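Local atomic coordinates of mevalonate kinase, putative (Leishmania major, PDB entry 2HFS), a protein that probably phosphorylates (R)-mevalonate with ATP to give (R)-5-phosphomevalonate and ADP, an early step of isoprenoid and sterol biosynthesis. Residues Tyr19-Leu24 and Asn159-Tyr164; Ile41-Glu46 and Arg321-Pro326. One frame throughout, in Å; residues are numbered along the deposited sequence.

Overall arrangement
The two contacts lie about 9 Å apart, centre to centre, and share one sheet: strand 17-25 of interaction 1 pairs antiparallel with strand 36-52 of interaction 2, through backbone bonds of Gly20 with Ile41 and Glu43. Interaction 1 is the more deeply buried, close to the centre of the chain, where a strand meets a helix through small alanines, backbone carbonyls and one tyrosine ring. Interaction 2, partly buried and larger in area, joins the same mixed sheet to strand 318-324 at the border of the four-stranded antiparallel sheet. Its chemistry is more mixed: a carboxylate and two hydroxyls form hydrogen bonds, while Ile41 and Glu43 pack on the Tyr322 ring.

Interaction 1. Residues Tyr19-Leu24 and Asn159-Tyr164; sequences YGKVIL and NTAATY
A buried strand-on-helix contact joins Tyr19-Leu24 of strand 17-25 to residues 159-164 of the short helix 157-164 in the GHMP kinase fold. The short segments run at 135° to each other, and their axes come within 6.6 Å. The strand begins the contact with a backbone bond: Tyr19 N donates to Ala162 O at 3.0 Å, in the carbonyl plane and on a lone pair. In the other direction Ala162 CA approaches Tyr19 O at 3.2 Å in a CA-H...O contact, so the two residues lie close, backbone to backbone, where alanine adds only a methyl group. The tyrosine ring continues along the last turn of the helix. With CG anti to its own carbonyl carbon (chi1 -52°), it brings CD2 to 3.3 Å from Ala162 O, and the carbonyl oxygens of Ala161 and Thr163 lie at the ring edge. Beyond the ring a water links Tyr19 OH, at a long 3.3 Å, to Tyr164 O, to which it donates. Farther along the strand, Lys21 CG rests on Ala161 CB at 3.9 Å. The lysine chain then bends away, and its NZ forms a salt bridge with Asp158. Helix 114-130 covers Ala162 and Thr163 through Val120 and binds Tyr19 O through Ser117, while Val22 and Leu24 pack against strands 36-52 and 188-194.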
loop_
_atom_site.group_PDB
_atom_site.type_symbol
_atom_site.label_atom_id
_atom_site.label_comp_id
_atom_site.label_asym_id
_atom_site.label_seq_id
_atom_site.Cartn_x
_atom_site.Cartn_y
_atom_site.Cartn_z
ATOM N N TYR A 19 6.565 -1.679 5.342
ATOM C CA TYR A 19 5.162 -1.548 5.747
ATOM C C TYR A 19 4.189 -1.751 4.592
ATOM O O TYR A 19 4.533 -1.470 3.434
ATOM C CB TYR A 19 4.922 -0.196 6.399
ATOM C CG TYR A 19 5.885 0.138 7.513
ATOM C CD1 TYR A 19 5.781 -0.468 8.765
ATOM C CD2 TYR A 19 6.926 1.055 7.309
ATOM C CE1 TYR A 19 6.668 -0.147 9.798
ATOM C CE2 TYR A 19 7.816 1.379 8.345
ATOM C CZ TYR A 19 7.662 0.771 9.583
ATOM O OH TYR A 19 8.540 1.052 10.613
ATOM N N GLY A 20 2.991 -2.258 4.908
ATOM C CA GLY A 20 1.867 -2.228 3.969
ATOM C C GLY A 20 1.351 -0.821 3.737
ATOM O O GLY A 20 1.816 0.119 4.374
ATOM N N LYS A 21 0.384 -0.691 2.827
ATOM C CA LYS A 21 -0.097 0.612 2.361
ATOM C C LYS A 21 -1.586 0.601 2.050
ATOM O O LYS A 21 -2.077 -0.323 1.404
ATOM C CB LYS A 21 0.641 1.018 1.070
ATOM C CG LYS A 21 0.075 2.303 0.431
ATOM C CD LYS A 21 -0.190 2.169 -1.070
ATOM C CE LYS A 21 -1.150 1.024 -1.426
ATOM N NZ LYS A 21 -1.536 1.039 -2.863
ATOM N N VAL A 22 -2.294 1.645 2.476
ATOM C CA VAL A 22 -3.647 1.897 1.967
ATOM C C VAL A 22 -3.754 3.357 1.508
ATOM O O VAL A 22 -3.115 4.229 2.069
ATOM C CB VAL A 22 -4.796 1.581 2.993
ATOM C CG1 VAL A 22 -4.634 0.186 3.600
ATOM C CG2 VAL A 22 -4.879 2.624 4.093
ATOM N N ILE A 23 -4.557 3.615 0.491
ATOM C CA ILE A 23 -4.826 4.994 0.119
ATOM C C ILE A 23 -6.072 5.474 0.849
ATOM O O ILE A 23 -7.171 4.933 0.656
ATOM C CB ILE A 23 -4.963 5.138 -1.401
ATOM C CG1 ILE A 23 -3.701 4.650 -2.098
ATOM C CG2 ILE A 23 -5.199 6.597 -1.750
ATOM C CD1 ILE A 23 -3.921 4.218 -3.518
ATOM N N LEU A 24 -5.897 6.470 1.715
ATOM C CA LEU A 24 -7.010 7.016 2.464
ATOM C C LEU A 24 -7.818 7.981 1.617
ATOM O O LEU A 24 -9.046 7.920 1.608
ATOM C CB LEU A 24 -6.536 7.695 3.747
ATOM C CG LEU A 24 -5.992 6.764 4.829
ATOM C CD1 LEU A 24 -5.801 7.592 6.076
ATOM C CD2 LEU A 24 -6.946 5.588 5.082
ATOM N N ASN A 159 6.261 2.151 -2.569
ATOM C CA ASN A 159 7.595 2.084 -1.976
ATOM C C ASN A 159 7.818 3.144 -0.911
ATOM O O ASN A 159 8.451 2.878 0.111
ATOM C CB ASN A 159 8.731 2.087 -3.012
ATOM C CG ASN A 159 8.567 3.136 -4.091
ATOM O OD1 ASN A 159 7.895 2.904 -5.111
ATOM N ND2 ASN A 159 9.231 4.278 -3.915
ATOM N N THR A 160 7.282 4.336 -1.132
ATOM C CA THR A 160 7.505 5.411 -0.180
ATOM C C THR A 160 6.784 5.097 1.147
ATOM O O THR A 160 7.350 5.266 2.233
ATOM C CB THR A 160 7.068 6.770 -0.791
ATOM O OG1 THR A 160 7.880 7.067 -1.945
ATOM C CG2 THR A 160 7.410 7.909 0.161
ATOM N N ALA A 161 5.542 4.619 1.075
ATOM C CA ALA A 161 4.824 4.200 2.278
ATOM C C ALA A 161 5.528 3.019 2.964
ATOM O O ALA A 161 5.673 2.983 4.189
ATOM C CB ALA A 161 3.377 3.794 1.917
ATOM N N ALA A 162 5.945 2.042 2.167
ATOM C CA ALA A 162 6.638 0.873 2.701
ATOM C C ALA A 162 7.974 1.226 3.396
ATOM O O ALA A 162 8.336 0.621 4.413
ATOM C CB ALA A 162 6.839 -0.164 1.593
ATOM N N THR A 163 8.687 2.212 2.869
ATOM C CA THR A 163 9.972 2.609 3.450
ATOM C C THR A 163 9.817 3.461 4.709
ATOM O O THR A 163 10.526 3.244 5.701
ATOM C CB THR A 163 10.824 3.386 2.442
ATOM O OG1 THR A 163 10.064 4.488 1.941
ATOM C CG2 THR A 163 11.111 2.552 1.213
ATOM N N TYR A 164 8.904 4.431 4.658
ATOM C CA TYR A 164 8.771 5.429 5.728
ATOM C C TYR A 164 7.651 5.160 6.727
ATOM O O TYR A 164 7.739 5.616 7.847
ATOM C CB TYR A 164 8.576 6.858 5.150
ATOM C CG TYR A 164 9.753 7.379 4.351
ATOM C CD1 TYR A 164 10.889 7.887 4.992
ATOM C CD2 TYR A 164 9.754 7.313 2.955
ATOM C CE1 TYR A 164 11.985 8.358 4.252
ATOM C CE2 TYR A 164 10.834 7.760 2.210
ATOM C CZ TYR A 164 11.950 8.281 2.863
ATOM O OH TYR A 164 13.010 8.720 2.116
HETATM O O HOH W 1 8.994 4.253 10.253
#

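Interaction 2. Residues Ile41-Glu46 and Arg321-Pro326; sequences ISEYTE and RYTVQP
Glu43 and Ile41 both reach Tyr322, joining the two sheets of the GHMP kinase fold where strand 36-52 turns a corner at Ser42 and meets edge strand 318-324. Strands 43-46 and 321-324 run at 97°, nearly perpendicular. The Ile41 CD1 methyl sits over one face of the Tyr322 ring in a CH-pi contact, 3.7 Å from the centroid and offset toward the rim. CG1 of Ile41 lies between the backbone N and the carbonyl carbon, and from it CD1 reaches the ring, while the CG2 branch meets Val324 CG2 at 4.1 Å. Glu43 comes to the same ring obliquely, its CG 3.4 Å from Tyr322 CD2 and its carboxylate plane turned 39° from the ring. A bend about the CB-CG bond carries the carboxylate past the ring to the backbone, where OE1 accepts a hydrogen bond from Thr323 N at 3.0 Å. This nearly straight bond meets the syn side, 22° out of the carboxylate plane. Thr323 is gripped again at its other polar atoms: Ser42 N donates to Thr323 O at 2.9 Å, almost in line with the carbonyl, and Ser42 OG shares a hydrogen bond with Thr323 OG1 at 3.2 Å. Tyr322 is held at its far end by a bond from Val107 N to its hydroxyl, and its ring also meets that of Trp320. A water bridges Glu43 OE2 and Arg321 O, donating to both, at 2.7 Å from Arg321 O.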
loop_
_atom_site.group_PDB
_atom_site.type_symbol
_atom_site.label_atom_id
_atom_site.label_comp_id
_atom_site.label_asym_id
_atom_site.label_seq_id
_atom_site.Cartn_x
_atom_site.Cartn_y
_atom_site.Cartn_z
ATOM N N ILE A 41 0.961 1.386 6.889
ATOM C CA ILE A 41 0.391 0.752 8.080
ATOM C C ILE A 41 1.463 0.059 8.940
ATOM O O ILE A 41 2.602 -0.130 8.485
ATOM C CB ILE A 41 -0.749 -0.200 7.677
ATOM C CG1 ILE A 41 -0.281 -1.297 6.713
ATOM C CG2 ILE A 41 -1.930 0.596 7.015
ATOM C CD1 ILE A 41 -1.265 -2.496 6.662
ATOM N N SER A 42 1.121 -0.307 10.172
ATOM C CA SER A 42 2.121 -0.892 11.091
ATOM C C SER A 42 2.537 -2.259 10.625
ATOM O O SER A 42 3.668 -2.693 10.864
ATOM C CB SER A 42 1.542 -1.072 12.504
ATOM O OG SER A 42 1.211 0.152 13.101
ATOM N N GLU A 43 1.578 -2.950 10.022
ATOM C CA GLU A 43 1.707 -4.348 9.608
ATOM C C GLU A 43 2.676 -4.434 8.445
ATOM O O GLU A 43 2.647 -3.591 7.560
ATOM C CB GLU A 43 0.325 -4.885 9.222
ATOM C CG GLU A 43 -0.585 -5.131 10.434
ATOM C CD GLU A 43 -1.237 -3.901 11.077
ATOM O OE1 GLU A 43 -1.261 -2.788 10.512
ATOM O OE2 GLU A 43 -1.784 -4.065 12.189
ATOM N N TYR A 44 3.541 -5.436 8.455
ATOM C CA TYR A 44 4.755 -5.361 7.649
ATOM C C TYR A 44 5.135 -6.707 7.102
ATOM O O TYR A 44 4.640 -7.752 7.557
ATOM C CB TYR A 44 5.913 -4.817 8.502
ATOM C CG TYR A 44 6.202 -5.671 9.701
ATOM C CD1 TYR A 44 7.154 -6.698 9.636
ATOM C CD2 TYR A 44 5.512 -5.478 10.900
ATOM C CE1 TYR A 44 7.416 -7.502 10.729
ATOM C CE2 TYR A 44 5.768 -6.286 12.016
ATOM C CZ TYR A 44 6.711 -7.294 11.915
ATOM O OH TYR A 44 6.985 -8.082 12.995
ATOM N N THR A 45 6.018 -6.673 6.112
ATOM C CA THR A 45 6.641 -7.870 5.599
ATOM C C THR A 45 8.107 -7.786 6.062
ATOM O O THR A 45 8.745 -6.710 5.964
ATOM C CB THR A 45 6.544 -7.877 4.055
ATOM O OG1 THR A 45 5.186 -8.153 3.660
ATOM C CG2 THR A 45 7.329 -9.022 3.459
ATOM N N GLU A 46 8.617 -8.889 6.612
ATOM C CA GLU A 46 10.027 -8.948 7.046
ATOM C C GLU A 46 10.862 -9.869 6.144
ATOM O O GLU A 46 10.366 -10.915 5.692
ATOM C CB GLU A 46 10.114 -9.378 8.513
ATOM C CG GLU A 46 11.549 -9.640 8.977
ATOM C CD GLU A 46 11.669 -9.994 10.449
ATOM O OE1 GLU A 46 10.707 -10.550 11.022
ATOM O OE2 GLU A 46 12.746 -9.713 11.027
ATOM N N ARG A 321 -7.552 -6.457 10.312
ATOM C CA ARG A 321 -7.468 -5.328 11.231
ATOM C C ARG A 321 -6.078 -4.766 11.067
ATOM O O ARG A 321 -5.096 -5.418 11.411
ATOM C CB ARG A 321 -7.665 -5.758 12.681
ATOM C CG ARG A 321 -8.972 -6.472 12.936
ATOM C CD ARG A 321 -9.077 -7.057 14.331
ATOM N NE ARG A 321 -10.149 -8.045 14.425
ATOM C CZ ARG A 321 -11.254 -7.870 15.131
ATOM N NH1 ARG A 321 -11.430 -6.738 15.804
ATOM N NH2 ARG A 321 -12.188 -8.817 15.172
ATOM N N TYR A 322 -5.991 -3.569 10.520
ATOM C CA TYR A 322 -4.708 -2.924 10.333
ATOM C C TYR A 322 -4.728 -1.605 11.101
ATOM O O TYR A 322 -5.797 -1.102 11.447
ATOM C CB TYR A 322 -4.436 -2.702 8.839
ATOM C CG TYR A 322 -4.078 -3.974 8.046
ATOM C CD1 TYR A 322 -4.348 -4.072 6.679
ATOM C CD2 TYR A 322 -3.459 -5.058 8.671
ATOM C CE1 TYR A 322 -4.005 -5.237 5.938
ATOM C CE2 TYR A 322 -3.122 -6.221 7.957
ATOM C CZ TYR A 322 -3.383 -6.295 6.586
ATOM O OH TYR A 322 -3.036 -7.423 5.865
ATOM N N THR A 323 -3.556 -1.053 11.396
ATOM C CA THR A 323 -3.496 0.243 12.099
ATOM C C THR A 323 -2.463 1.185 11.498
ATOM O O THR A 323 -1.463 0.769 10.903
ATOM C CB THR A 323 -3.186 0.096 13.613
ATOM O OG1 THR A 323 -1.879 -0.459 13.779
ATOM C CG2 THR A 323 -4.115 -0.900 14.320
ATOM N N VAL A 324 -2.722 2.475 11.666
ATOM C CA VAL A 324 -1.746 3.491 11.377
ATOM C C VAL A 324 -1.273 4.111 12.683
ATOM O O VAL A 324 -2.069 4.516 13.538
ATOM C CB VAL A 324 -2.279 4.572 10.439
ATOM C CG1 VAL A 324 -1.172 5.567 10.112
ATOM C CG2 VAL A 324 -2.848 3.943 9.176
ATOM N N GLN A 325 0.044 4.178 12.813
ATOM C CA GLN A 325 0.670 4.660 14.023
ATOM C C GLN A 325 0.764 6.183 13.999
ATOM O O GLN A 325 1.021 6.765 12.940
ATOM C CB GLN A 325 2.058 4.050 14.116
ATOM C CG GLN A 325 2.604 4.017 15.514
ATOM C CD GLN A 325 4.045 3.578 15.534
ATOM O OE1 GLN A 325 4.760 3.834 16.507
ATOM N NE2 GLN A 325 4.487 2.924 14.446
ATOM N N PRO A 326 0.550 6.827 15.149
ATOM C CA PRO A 326 0.747 8.272 15.267
ATOM C C PRO A 326 2.209 8.632 15.087
ATOM O O PRO A 326 3.084 7.895 15.536
ATOM C CB PRO A 326 0.331 8.576 16.708
ATOM C CG PRO A 326 -0.483 7.398 17.133
ATOM C CD PRO A 326 0.096 6.233 16.421
HETATM O O HOH W 2 -3.308 -6.464 13.150
#